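Local coordinates for Tlr1174 protein (Synechococcus elongatus, PDB 2OZT) that dehydrates 2-succinyl-6-hydroxy-2,4-cyclohexadiene-1-carboxylate to 2-succinylbenzoate, a metal-dependent step on the route to phylloquinone, as a monomeric member of the enolase superfamily, at residues 56-68 / 80-92. Sequence-based numbering, arbitrary orientation.
Sequences ETLNADIALCQQL and IPEALPAAQFGFA
E56, one residue ahead of the N-cap T57 of helix 58-67, reaches across and sets its carboxylate against the first turn of helix 85-92. CG stands anti to the backbone N (chi1 178°) and the chain runs on extended, which carries both oxygens to the backbone N-H groups of that turn. A86 N gives its hydrogen to E56 OE1 at 2.8 Å. A87 N gives its own to E56 OE2 at 3.1 Å, and each bond uses the syn lone pair. Together the two bonds fix the rotation of the carboxylate at the start of the helix, where the helix end would probably favour its negative charge. D61 OD1 comes within 2.5 Å of E56 OE2.

Beside this polar end, L84 is the bump from 80-92. Its CD2 rests on A60 CB at 3.8 Å, with the stem of E56 and D61 OD1 around it, while CD1 meets L64 CB. L64 answers in the other direction: CD2 drops into a hollow made by A87 CB (3.6 Å), I80 CG2 and F91 CE2, and CD1 lies against P81 CD. Farther along, the F91 ring meets the end of 56-68, its CZ 3.4 Å from L68 CD1, and C65 SG sits at the ring's edge, near its plane.

The helices cross at -48° with axes 10.1 Å apart. Both belong to the N-terminal capping domain and pack on its antiparallel sheet: C65 and L68 touch strand 3-20, where W5 meets F91 edge-to-face, F91 also reaches strand 23-36, and D61 and F91 share I47 of strand 42-47.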
loop_
_atom_site.group_PDB
_atom_site.type_symbol
_atom_site.label_atom_id
_atom_site.label_comp_id
_atom_site.label_asym_id
_atom_site.label_seq_id
_atom_site.Cartn_x
_atom_site.Cartn_y
_atom_site.Cartn_z
ATOM N N GLU A 56 -7.632 13.241 -0.619
ATOM C CA GLU A 56 -6.464 14.132 -0.588
ATOM C C GLU A 56 -5.910 14.301 -2.000
ATOM O O GLU A 56 -5.780 13.321 -2.774
ATOM C CB GLU A 56 -5.387 13.513 0.314
ATOM C CG GLU A 56 -4.098 14.320 0.380
ATOM C CD GLU A 56 -3.148 13.719 1.432
ATOM O OE1 GLU A 56 -3.266 12.498 1.675
ATOM O OE2 GLU A 56 -2.264 14.455 1.956
ATOM N N THR A 57 -5.594 15.547 -2.348
ATOM C CA THR A 57 -4.969 15.839 -3.643
ATOM C C THR A 57 -3.588 16.452 -3.442
ATOM O O THR A 57 -3.330 17.100 -2.447
ATOM C CB THR A 57 -5.804 16.840 -4.485
ATOM O OG1 THR A 57 -5.852 18.105 -3.803
ATOM C CG2 THR A 57 -7.239 16.275 -4.726
ATOM N N LEU A 58 -2.715 16.238 -4.409
ATOM C CA LEU A 58 -1.403 16.828 -4.344
ATOM C C LEU A 58 -1.552 18.341 -4.278
ATOM O O LEU A 58 -0.788 19.025 -3.563
ATOM C CB LEU A 58 -0.571 16.422 -5.543
ATOM C CG LEU A 58 0.872 16.925 -5.500
ATOM C CD1 LEU A 58 1.601 16.379 -4.261
ATOM C CD2 LEU A 58 1.621 16.550 -6.778
ATOM N N ASN A 59 -2.492 18.922 -5.012
ATOM C CA ASN A 59 -2.657 20.394 -4.912
ATOM C C ASN A 59 -2.958 20.868 -3.514
ATOM O O ASN A 59 -2.449 21.933 -3.073
ATOM C CB ASN A 59 -3.752 20.865 -5.877
ATOM C CG ASN A 59 -3.306 20.810 -7.317
ATOM O OD1 ASN A 59 -2.143 20.552 -7.634
ATOM N ND2 ASN A 59 -4.272 21.010 -8.230
ATOM N N ALA A 60 -3.732 20.106 -2.768
ATOM C CA ALA A 60 -4.027 20.484 -1.397
ATOM C C ALA A 60 -2.779 20.352 -0.500
ATOM O O ALA A 60 -2.564 21.160 0.427
ATOM C CB ALA A 60 -5.177 19.605 -0.856
ATOM N N ASP A 61 -1.941 19.347 -0.751
ATOM C CA ASP A 61 -0.695 19.171 0.001
ATOM C C ASP A 61 0.266 20.337 -0.303
ATOM O O ASP A 61 1.011 20.827 0.585
ATOM C CB ASP A 61 -0.022 17.867 -0.392
ATOM C CG ASP A 61 -0.811 16.637 0.064
ATOM O OD1 ASP A 61 -1.461 16.688 1.132
ATOM O OD2 ASP A 61 -0.719 15.620 -0.640
ATOM N N ILE A 62 0.261 20.786 -1.563
ATOM C CA ILE A 62 1.125 21.914 -1.975
ATOM C C ILE A 62 0.688 23.174 -1.241
ATOM O O ILE A 62 1.531 23.916 -0.674
ATOM C CB ILE A 62 1.112 22.136 -3.533
ATOM C CG1 ILE A 62 1.893 21.028 -4.222
ATOM C CG2 ILE A 62 1.811 23.483 -3.881
ATOM C CD1 ILE A 62 1.547 20.873 -5.696
ATOM N N ALA A 63 -0.612 23.409 -1.196
ATOM C CA ALA A 63 -1.142 24.570 -0.482
ATOM C C ALA A 63 -0.722 24.503 0.996
ATOM O O ALA A 63 -0.284 25.495 1.578
ATOM C CB ALA A 63 -2.627 24.644 -0.610
ATOM N N LEU A 64 -0.834 23.325 1.605
ATOM C CA LEU A 64 -0.371 23.118 2.971
ATOM C C LEU A 64 1.079 23.504 3.105
ATOM O O LEU A 64 1.435 24.272 4.028
ATOM C CB LEU A 64 -0.501 21.631 3.352
ATOM C CG LEU A 64 0.095 21.359 4.741
ATOM C CD1 LEU A 64 -0.753 21.918 5.899
ATOM C CD2 LEU A 64 0.436 19.893 4.899
ATOM N N CYS A 65 1.946 23.013 2.217
ATOM C CA CYS A 65 3.367 23.331 2.308
ATOM C C CYS A 65 3.592 24.836 2.239
ATOM O O CYS A 65 4.472 25.358 2.908
ATOM C CB CYS A 65 4.177 22.633 1.220
ATOM S SG CYS A 65 4.313 20.853 1.601
ATOM N N GLN A 66 2.787 25.543 1.457
ATOM C CA GLN A 66 2.987 26.996 1.304
ATOM C C GLN A 66 2.432 27.774 2.478
ATOM O O GLN A 66 2.782 28.959 2.655
ATOM C CB GLN A 66 2.344 27.483 -0.018
ATOM C CG GLN A 66 3.065 26.905 -1.191
ATOM C CD GLN A 66 2.646 27.499 -2.500
ATOM O OE1 GLN A 66 1.457 27.629 -2.799
ATOM N NE2 GLN A 66 3.632 27.852 -3.303
ATOM N N GLN A 67 1.575 27.158 3.279
ATOM C CA GLN A 67 0.957 27.821 4.432
ATOM C C GLN A 67 1.751 27.639 5.716
ATOM O O GLN A 67 1.641 28.463 6.634
ATOM C CB GLN A 67 -0.462 27.288 4.667
ATOM C CG GLN A 67 -1.506 27.739 3.632
ATOM C CD GLN A 67 -2.634 26.740 3.507
ATOM O OE1 GLN A 67 -2.808 25.868 4.371
ATOM N NE2 GLN A 67 -3.408 26.845 2.413
ATOM N N LEU A 68 2.546 26.575 5.805
ATOM C CA LEU A 68 3.334 26.315 7.033
ATOM C C LEU A 68 4.453 27.322 7.254
ATOM O O LEU A 68 5.041 27.822 6.297
ATOM C CB LEU A 68 3.948 24.921 6.976
ATOM C CG LEU A 68 2.919 23.807 7.097
ATOM C CD1 LEU A 68 3.609 22.475 6.697
ATOM C CD2 LEU A 68 2.352 23.688 8.512
ATOM N N ILE A 80 -1.310 20.099 10.919
ATOM C CA ILE A 80 -1.608 19.520 9.594
ATOM C C ILE A 80 -2.983 18.830 9.618
ATOM O O ILE A 80 -3.218 17.979 10.475
ATOM C CB ILE A 80 -0.512 18.547 9.120
ATOM C CG1 ILE A 80 0.817 19.292 8.954
ATOM C CG2 ILE A 80 -0.953 17.879 7.758
ATOM C CD1 ILE A 80 2.046 18.378 8.883
ATOM N N PRO A 81 -3.914 19.217 8.709
ATOM C CA PRO A 81 -5.264 18.628 8.743
ATOM C C PRO A 81 -5.276 17.104 8.626
ATOM O O PRO A 81 -4.507 16.537 7.846
ATOM C CB PRO A 81 -5.951 19.269 7.519
ATOM C CG PRO A 81 -5.220 20.555 7.295
ATOM C CD PRO A 81 -3.799 20.279 7.687
ATOM N N GLU A 82 -6.142 16.445 9.390
ATOM C CA GLU A 82 -6.368 15.016 9.269
ATOM C C GLU A 82 -6.812 14.659 7.865
ATOM O O GLU A 82 -6.660 13.502 7.438
ATOM C CB GLU A 82 -7.433 14.556 10.295
ATOM C CG GLU A 82 -7.937 13.110 10.118
ATOM C CD GLU A 82 -8.883 12.664 11.227
ATOM O OE1 GLU A 82 -8.758 13.157 12.369
ATOM O OE2 GLU A 82 -9.750 11.807 10.956
ATOM N N ALA A 83 -7.363 15.636 7.135
ATOM C CA ALA A 83 -7.829 15.378 5.770
ATOM C C ALA A 83 -6.660 15.250 4.777
ATOM O O ALA A 83 -6.869 14.966 3.608
ATOM C CB ALA A 83 -8.793 16.473 5.315
ATOM N N LEU A 84 -5.434 15.483 5.247
ATOM C CA LEU A 84 -4.241 15.340 4.376
ATOM C C LEU A 84 -3.288 14.261 4.947
ATOM O O LEU A 84 -2.171 14.562 5.413
ATOM C CB LEU A 84 -3.491 16.667 4.295
ATOM C CG LEU A 84 -4.308 17.868 3.784
ATOM C CD1 LEU A 84 -3.469 19.170 3.881
ATOM C CD2 LEU A 84 -4.829 17.624 2.367
ATOM N N PRO A 85 -3.725 13.002 4.948
ATOM C CA PRO A 85 -2.911 11.961 5.606
ATOM C C PRO A 85 -1.567 11.687 4.954
ATOM O O PRO A 85 -0.606 11.376 5.666
ATOM C CB PRO A 85 -3.794 10.711 5.546
ATOM C CG PRO A 85 -4.772 10.980 4.422
ATOM C CD PRO A 85 -5.007 12.494 4.434
ATOM N N ALA A 86 -1.454 11.803 3.629
ATOM C CA ALA A 86 -0.115 11.667 3.018
ATOM C C ALA A 86 0.848 12.776 3.495
ATOM O O ALA A 86 2.031 12.508 3.684
ATOM C CB ALA A 86 -0.217 11.597 1.465
ATOM N N ALA A 87 0.310 13.990 3.652
ATOM C CA ALA A 87 1.136 15.072 4.228
ATOM C C ALA A 87 1.545 14.753 5.664
ATOM O O ALA A 87 2.714 14.982 6.022
ATOM C CB ALA A 87 0.384 16.397 4.154
ATOM N N GLN A 88 0.617 14.244 6.478
ATOM C CA GLN A 88 0.958 13.785 7.828
ATOM C C GLN A 88 2.094 12.756 7.783
ATOM O O GLN A 88 3.064 12.831 8.561
ATOM C CB GLN A 88 -0.239 13.202 8.565
ATOM C CG GLN A 88 -1.424 14.151 8.801
ATOM C CD GLN A 88 -2.586 13.416 9.483
ATOM O OE1 GLN A 88 -3.089 12.385 8.985
ATOM N NE2 GLN A 88 -3.053 13.976 10.596
ATOM N N PHE A 89 2.009 11.780 6.890
ATOM C CA PHE A 89 3.074 10.779 6.771
ATOM C C PHE A 89 4.384 11.432 6.375
ATOM O O PHE A 89 5.450 11.170 6.980
ATOM C CB PHE A 89 2.687 9.729 5.703
ATOM C CG PHE A 89 3.833 8.868 5.241
ATOM C CD1 PHE A 89 4.186 7.715 5.915
ATOM C CD2 PHE A 89 4.604 9.229 4.121
ATOM C CE1 PHE A 89 5.209 6.893 5.476
ATOM C CE2 PHE A 89 5.659 8.417 3.681
ATOM C CZ PHE A 89 5.970 7.244 4.353
ATOM N N GLY A 90 4.325 12.311 5.372
ATOM C CA GLY A 90 5.580 12.918 4.910
ATOM C C GLY A 90 6.290 13.744 5.972
ATOM O O GLY A 90 7.511 13.574 6.157
ATOM N N PHE A 91 5.526 14.596 6.652
ATOM C CA PHE A 91 6.167 15.426 7.681
ATOM C C PHE A 91 6.616 14.590 8.862
ATOM O O PHE A 91 7.697 14.823 9.378
ATOM C CB PHE A 91 5.246 16.538 8.099
ATOM C CG PHE A 91 5.281 17.717 7.152
ATOM C CD1 PHE A 91 6.349 18.646 7.252
ATOM C CD2 PHE A 91 4.334 17.852 6.120
ATOM C CE1 PHE A 91 6.414 19.750 6.383
ATOM C CE2 PHE A 91 4.405 18.920 5.231
ATOM C CZ PHE A 91 5.438 19.864 5.379
ATOM N N ALA A 92 5.824 13.629 9.297
ATOM C CA ALA A 92 6.200 12.826 10.464
ATOM C C ALA A 92 7.453 12.018 10.202
ATOM O O ALA A 92 8.396 11.977 11.022
ATOM C CB ALA A 92 5.039 11.923 10.891
#